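PDB 3DR6: yncA from Salmonella typhimurium, which probably transfers an acetyl group from acetyl-coenzyme A to a substrate amine, as a putative acetyltransferase of the GNAT family. Local coordinates for residues Trp45-Leu57 / Val65-Phe77. Residues are numbered along the deposited sequence; the frame is centred on the assembly and turned at random.
Sequences WYEARQLLGYPVL and VTGYASFGDWRSF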
loop_
_atom_site.group_PDB
_atom_site.type_symbol
_atom_site.label_atom_id
_atom_site.label_comp_id
_atom_site.label_asym_id
_atom_site.label_seq_id
_atom_site.Cartn_x
_atom_site.Cartn_y
_atom_site.Cartn_z
ATOM N N TRP C 45 -13.424 -13.593 -4.013
ATOM C CA TRP C 45 -12.248 -12.865 -4.498
ATOM C C TRP C 45 -12.148 -12.866 -6.022
ATOM O O TRP C 45 -11.861 -11.827 -6.626
ATOM C CB TRP C 45 -10.973 -13.451 -3.870
ATOM C CG TRP C 45 -9.660 -12.995 -4.493
ATOM C CD1 TRP C 45 -8.957 -11.861 -4.190
ATOM C CD2 TRP C 45 -8.895 -13.686 -5.493
ATOM N NE1 TRP C 45 -7.810 -11.797 -4.946
ATOM C CE2 TRP C 45 -7.740 -12.904 -5.749
ATOM C CE3 TRP C 45 -9.069 -14.889 -6.198
ATOM C CZ2 TRP C 45 -6.763 -13.280 -6.694
ATOM C CZ3 TRP C 45 -8.089 -15.269 -7.139
ATOM C CH2 TRP C 45 -6.953 -14.461 -7.370
ATOM N N TYR C 46 -12.381 -14.031 -6.628
ATOM C CA TYR C 46 -12.357 -14.198 -8.080
ATOM C C TYR C 46 -13.400 -13.306 -8.760
ATOM O O TYR C 46 -13.088 -12.599 -9.724
ATOM C CB TYR C 46 -12.577 -15.672 -8.460
ATOM C CG TYR C 46 -12.871 -15.893 -9.928
ATOM C CD1 TYR C 46 -11.835 -15.997 -10.867
ATOM C CD2 TYR C 46 -14.187 -15.997 -10.381
ATOM C CE1 TYR C 46 -12.109 -16.191 -12.210
ATOM C CE2 TYR C 46 -14.469 -16.188 -11.717
ATOM C CZ TYR C 46 -13.432 -16.279 -12.627
ATOM O OH TYR C 46 -13.732 -16.479 -13.953
ATOM N N GLU C 47 -14.634 -13.345 -8.251
ATOM C CA GLU C 47 -15.716 -12.517 -8.792
ATOM C C GLU C 47 -15.410 -11.028 -8.689
ATOM O O GLU C 47 -15.601 -10.278 -9.645
ATOM C CB GLU C 47 -17.052 -12.856 -8.120
ATOM C CG GLU C 47 -17.572 -14.271 -8.448
ATOM C CD GLU C 47 -17.937 -14.463 -9.926
ATOM O OE1 GLU C 47 -18.272 -13.460 -10.603
ATOM O OE2 GLU C 47 -17.906 -15.626 -10.404
ATOM N N ALA C 48 -14.929 -10.602 -7.529
ATOM C CA ALA C 48 -14.514 -9.225 -7.351
ATOM C C ALA C 48 -13.489 -8.801 -8.411
ATOM O O ALA C 48 -13.607 -7.708 -8.982
ATOM C CB ALA C 48 -13.989 -9.006 -5.947
ATOM N N ARG C 49 -12.501 -9.661 -8.696
ATOM C CA ARG C 49 -11.509 -9.357 -9.745
ATOM C C ARG C 49 -12.169 -9.218 -11.106
ATOM O O ARG C 49 -11.880 -8.269 -11.844
ATOM C CB ARG C 49 -10.384 -10.401 -9.803
ATOM C CG ARG C 49 -9.400 -10.295 -8.677
ATOM C CD ARG C 49 -8.559 -9.028 -8.787
ATOM N NE ARG C 49 -8.009 -8.591 -7.511
ATOM C CZ ARG C 49 -6.850 -9.021 -7.017
ATOM N NH1 ARG C 49 -6.142 -9.918 -7.679
ATOM N NH2 ARG C 49 -6.403 -8.581 -5.846
ATOM N N GLN C 50 -13.054 -10.166 -11.433
ATOM C CA GLN C 50 -13.828 -10.110 -12.678
ATOM C C GLN C 50 -14.599 -8.791 -12.787
ATOM O O GLN C 50 -14.638 -8.173 -13.852
ATOM C CB GLN C 50 -14.797 -11.300 -12.799
ATOM C CG GLN C 50 -14.139 -12.691 -12.746
ATOM C CD GLN C 50 -12.939 -12.819 -13.686
ATOM O OE1 GLN C 50 -11.771 -12.742 -13.261
ATOM N NE2 GLN C 50 -13.223 -12.998 -14.970
ATOM N N LEU C 51 -15.192 -8.367 -11.671
ATOM C CA LEU C 51 -15.952 -7.113 -11.602
ATOM C C LEU C 51 -15.063 -5.904 -11.929
ATOM O O LEU C 51 -15.511 -4.953 -12.566
ATOM C CB LEU C 51 -16.591 -6.955 -10.212
ATOM C CG LEU C 51 -17.907 -7.641 -9.793
ATOM C CD1 LEU C 51 -18.214 -9.002 -10.478
ATOM C CD2 LEU C 51 -17.947 -7.794 -8.260
ATOM N N LEU C 52 -13.801 -5.952 -11.498
ATOM C CA LEU C 52 -12.832 -4.884 -11.782
ATOM C C LEU C 52 -12.240 -4.975 -13.193
ATOM O O LEU C 52 -11.542 -4.063 -13.639
ATOM C CB LEU C 52 -11.698 -4.886 -10.747
ATOM C CG LEU C 52 -11.953 -4.483 -9.294
ATOM C CD1 LEU C 52 -10.694 -4.709 -8.492
ATOM C CD2 LEU C 52 -12.381 -3.031 -9.177
ATOM N N GLY C 53 -12.519 -6.069 -13.901
ATOM C CA GLY C 53 -11.879 -6.338 -15.191
ATOM C C GLY C 53 -10.421 -6.802 -15.053
ATOM O O GLY C 53 -9.653 -6.741 -16.013
ATOM N N TYR C 54 -10.039 -7.256 -13.862
ATOM C CA TYR C 54 -8.658 -7.707 -13.638
ATOM C C TYR C 54 -8.494 -9.214 -13.872
ATOM O O TYR C 54 -9.431 -9.981 -13.630
ATOM C CB TYR C 54 -8.149 -7.308 -12.258
ATOM C CG TYR C 54 -8.013 -5.814 -12.048
ATOM C CD1 TYR C 54 -8.173 -4.907 -13.108
ATOM C CD2 TYR C 54 -7.704 -5.302 -10.790
ATOM C CE1 TYR C 54 -8.054 -3.520 -12.899
ATOM C CE2 TYR C 54 -7.581 -3.923 -10.573
ATOM C CZ TYR C 54 -7.752 -3.046 -11.631
ATOM O OH TYR C 54 -7.631 -1.691 -11.416
ATOM N N PRO C 55 -7.305 -9.629 -14.344
ATOM C CA PRO C 55 -7.150 -11.019 -14.763
ATOM C C PRO C 55 -6.870 -11.955 -13.596
ATOM O O PRO C 55 -6.209 -11.573 -12.609
ATOM C CB PRO C 55 -5.962 -10.959 -15.728
ATOM C CG PRO C 55 -5.071 -9.849 -15.117
ATOM C CD PRO C 55 -6.051 -8.851 -14.507
ATOM N N VAL C 56 -7.411 -13.169 -13.695
ATOM C CA VAL C 56 -6.970 -14.275 -12.859
ATOM C C VAL C 56 -6.524 -15.348 -13.851
ATOM O O VAL C 56 -7.330 -15.813 -14.671
ATOM C CB VAL C 56 -8.077 -14.783 -11.879
ATOM C CG1 VAL C 56 -7.535 -15.920 -11.001
ATOM C CG2 VAL C 56 -8.600 -13.634 -10.977
ATOM N N LEU C 57 -5.232 -15.679 -13.826
ATOM C CA LEU C 57 -4.651 -16.679 -14.738
ATOM C C LEU C 57 -4.334 -17.954 -13.973
ATOM O O LEU C 57 -4.017 -17.907 -12.777
ATOM C CB LEU C 57 -3.350 -16.162 -15.349
ATOM C CG LEU C 57 -3.411 -14.824 -16.105
ATOM C CD1 LEU C 57 -2.004 -14.326 -16.402
ATOM C CD2 LEU C 57 -4.255 -14.935 -17.371
ATOM N N VAL C 65 -4.078 -27.756 -12.179
ATOM C CA VAL C 65 -3.669 -26.357 -11.958
ATOM C C VAL C 65 -2.369 -26.363 -11.139
ATOM O O VAL C 65 -2.342 -26.835 -10.013
ATOM C CB VAL C 65 -4.790 -25.526 -11.256
ATOM C CG1 VAL C 65 -4.282 -24.119 -10.858
ATOM C CG2 VAL C 65 -6.015 -25.396 -12.184
ATOM N N THR C 66 -1.296 -25.857 -11.730
ATOM C CA THR C 66 0.051 -25.882 -11.131
ATOM C C THR C 66 0.472 -24.535 -10.527
ATOM O O THR C 66 1.523 -24.421 -9.857
ATOM C CB THR C 66 1.092 -26.292 -12.188
ATOM O OG1 THR C 66 0.945 -25.434 -13.319
ATOM C CG2 THR C 66 0.897 -27.751 -12.634
ATOM N N GLY C 67 -0.332 -23.501 -10.781
ATOM C CA GLY C 67 -0.032 -22.153 -10.306
ATOM C C GLY C 67 -1.120 -21.184 -10.706
ATOM O O GLY C 67 -1.966 -21.494 -11.546
ATOM N N TYR C 68 -1.101 -19.998 -10.109
ATOM C CA TYR C 68 -2.023 -18.962 -10.522
ATOM C C TYR C 68 -1.411 -17.576 -10.331
ATOM O O TYR C 68 -0.428 -17.401 -9.579
ATOM C CB TYR C 68 -3.377 -19.087 -9.798
ATOM C CG TYR C 68 -3.437 -18.531 -8.378
ATOM C CD1 TYR C 68 -3.100 -19.329 -7.274
ATOM C CD2 TYR C 68 -3.866 -17.218 -8.138
ATOM C CE1 TYR C 68 -3.174 -18.835 -5.985
ATOM C CE2 TYR C 68 -3.940 -16.712 -6.837
ATOM C CZ TYR C 68 -3.593 -17.523 -5.772
ATOM O OH TYR C 68 -3.675 -17.027 -4.482
ATOM N N ALA C 69 -1.992 -16.603 -11.025
ATOM C CA ALA C 69 -1.496 -15.221 -10.980
ATOM C C ALA C 69 -2.659 -14.248 -11.130
ATOM O O ALA C 69 -3.650 -14.529 -11.823
ATOM C CB ALA C 69 -0.461 -14.987 -12.068
ATOM N N SER C 70 -2.536 -13.107 -10.467
ATOM C CA SER C 70 -3.528 -12.033 -10.611
ATOM C C SER C 70 -2.843 -10.708 -10.299
ATOM O O SER C 70 -1.687 -10.695 -9.864
ATOM C CB SER C 70 -4.707 -12.261 -9.646
ATOM O OG SER C 70 -5.788 -11.386 -9.959
ATOM N N PHE C 71 -3.540 -9.603 -10.541
ATOM C CA PHE C 71 -3.127 -8.344 -9.931
ATOM C C PHE C 71 -4.332 -7.602 -9.404
ATOM O O PHE C 71 -5.489 -7.837 -9.847
ATOM C CB PHE C 71 -2.262 -7.483 -10.872
ATOM C CG PHE C 71 -2.954 -7.026 -12.138
ATOM C CD1 PHE C 71 -3.969 -6.062 -12.086
ATOM C CD2 PHE C 71 -2.542 -7.522 -13.385
ATOM C CE1 PHE C 71 -4.597 -5.605 -13.264
ATOM C CE2 PHE C 71 -3.160 -7.069 -14.583
ATOM C CZ PHE C 71 -4.195 -6.112 -14.511
ATOM N N GLY C 72 -4.053 -6.719 -8.456
ATOM C CA GLY C 72 -5.041 -5.781 -7.946
ATOM C C GLY C 72 -4.457 -4.398 -7.789
ATOM O O GLY C 72 -3.272 -4.172 -8.051
ATOM N N ASP C 73 -5.290 -3.464 -7.368
ATOM C CA ASP C 73 -4.821 -2.110 -7.127
ATOM C C ASP C 73 -3.768 -2.137 -6.036
ATOM O O ASP C 73 -3.905 -2.864 -5.047
ATOM C CB ASP C 73 -5.971 -1.201 -6.735
ATOM C CG ASP C 73 -7.005 -1.080 -7.836
ATOM O OD1 ASP C 73 -6.633 -1.081 -9.025
ATOM O OD2 ASP C 73 -8.207 -1.000 -7.500
ATOM N N TRP C 74 -2.688 -1.393 -6.254
ATOM C CA TRP C 74 -1.571 -1.366 -5.312
ATOM C C TRP C 74 -1.947 -0.616 -4.036
ATOM O O TRP C 74 -1.636 -1.060 -2.918
ATOM C CB TRP C 74 -0.361 -0.709 -5.968
ATOM C CG TRP C 74 0.841 -0.603 -5.063
ATOM C CD1 TRP C 74 1.394 -1.601 -4.289
ATOM C CD2 TRP C 74 1.672 0.542 -4.886
ATOM N NE1 TRP C 74 2.502 -1.133 -3.627
ATOM C CE2 TRP C 74 2.696 0.180 -3.969
ATOM C CE3 TRP C 74 1.650 1.847 -5.398
ATOM C CZ2 TRP C 74 3.689 1.078 -3.561
ATOM C CZ3 TRP C 74 2.652 2.751 -4.976
ATOM C CH2 TRP C 74 3.657 2.347 -4.081
ATOM N N ARG C 75 -2.624 0.510 -4.215
ATOM C CA ARG C 75 -3.072 1.379 -3.119
ATOM C C ARG C 75 -4.511 1.862 -3.386
ATOM O O ARG C 75 -4.990 1.765 -4.535
ATOM C CB ARG C 75 -2.079 2.535 -2.944
ATOM C CG ARG C 75 -0.757 2.092 -2.296
ATOM C CD ARG C 75 0.381 3.142 -2.289
ATOM N NE ARG C 75 0.079 4.396 -1.589
ATOM C CZ ARG C 75 0.191 4.609 -0.278
ATOM N NH1 ARG C 75 0.568 3.649 0.557
ATOM N NH2 ARG C 75 -0.098 5.818 0.207
ATOM N N SER C 76 -5.207 2.367 -2.362
ATOM C CA SER C 76 -6.635 2.706 -2.483
ATOM C C SER C 76 -6.936 4.024 -3.200
ATOM O O SER C 76 -7.997 4.168 -3.859
ATOM C CB SER C 76 -7.293 2.770 -1.099
ATOM O OG SER C 76 -7.012 1.596 -0.382
ATOM N N PHE C 77 -6.027 4.984 -3.072
ATOM C CA PHE C 77 -6.303 6.349 -3.539
ATOM C C PHE C 77 -6.335 6.496 -5.069
ATOM O O PHE C 77 -5.652 5.744 -5.774
ATOM C CB PHE C 77 -5.347 7.346 -2.892
ATOM C CG PHE C 77 -5.736 7.721 -1.466
ATOM C CD1 PHE C 77 -6.906 7.214 -0.876
ATOM C CD2 PHE C 77 -4.946 8.601 -0.726
ATOM C CE1 PHE C 77 -7.278 7.577 0.436
ATOM C CE2 PHE C 77 -5.300 8.967 0.581
ATOM C CZ PHE C 77 -6.470 8.462 1.162
#
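S70 of strand 64-73 faces the last turns of helix 39-52, and its hydroxyl links R49 to the backbone of P55. S70 OG donates a hydrogen bond to P55 O (2.7 Å) and accepts one from R49 NH1, with OG almost in the guanidinium plane although the N-H...O angle is a bent 136°. A small hydroxyl that can both donate and accept suits this buried place. R49, its chain bent at chi2, lays one guanidinium face over the backbone of F71 and G72, with G72 CA 3.8 Å from R49 NH2; glycine leaves room for this. W45 NE1 comes over the centre of the opposite face, 3.5 Å above the guanidinium plane, with the indole steeply inclined to it, while W45 CZ2 touches S70 CB at 3.7 Å.

Beyond the Schellman turn at G53, the Y54 ring receives F71 CE1 over one face, the two ring planes inclined at 51°. Y54 OH donates to D73 OD1 (2.7 Å) on the syn side, and K116 also bonds that hydroxyl. P55 brings CD over the face of the F71 ring, 3.6 Å from its centroid, in a CH-pi contact. The F71 CB bond leads away, but CG, set between the backbone N and the carbonyl carbon (chi1 63°), swings the ring back to Y54 and P55. L57 and A69 form an antiparallel hydrogen-bonded pair of the hairpin of strands 56-61 and 64-73: L57 N meets A69 O at 2.8 Å in a nearly straight bond, and A69 N returns one to L57 O.

Helix, turn and hairpin of the GNAT fold are thus joined by mixed chemistry: apolar contacts among F71, P55 and Y54, and the polar chain from R49 through S70 to P55 O, where the arginine's charge probably polarises the serine hydroxyl and strengthens its bond to the carbonyl.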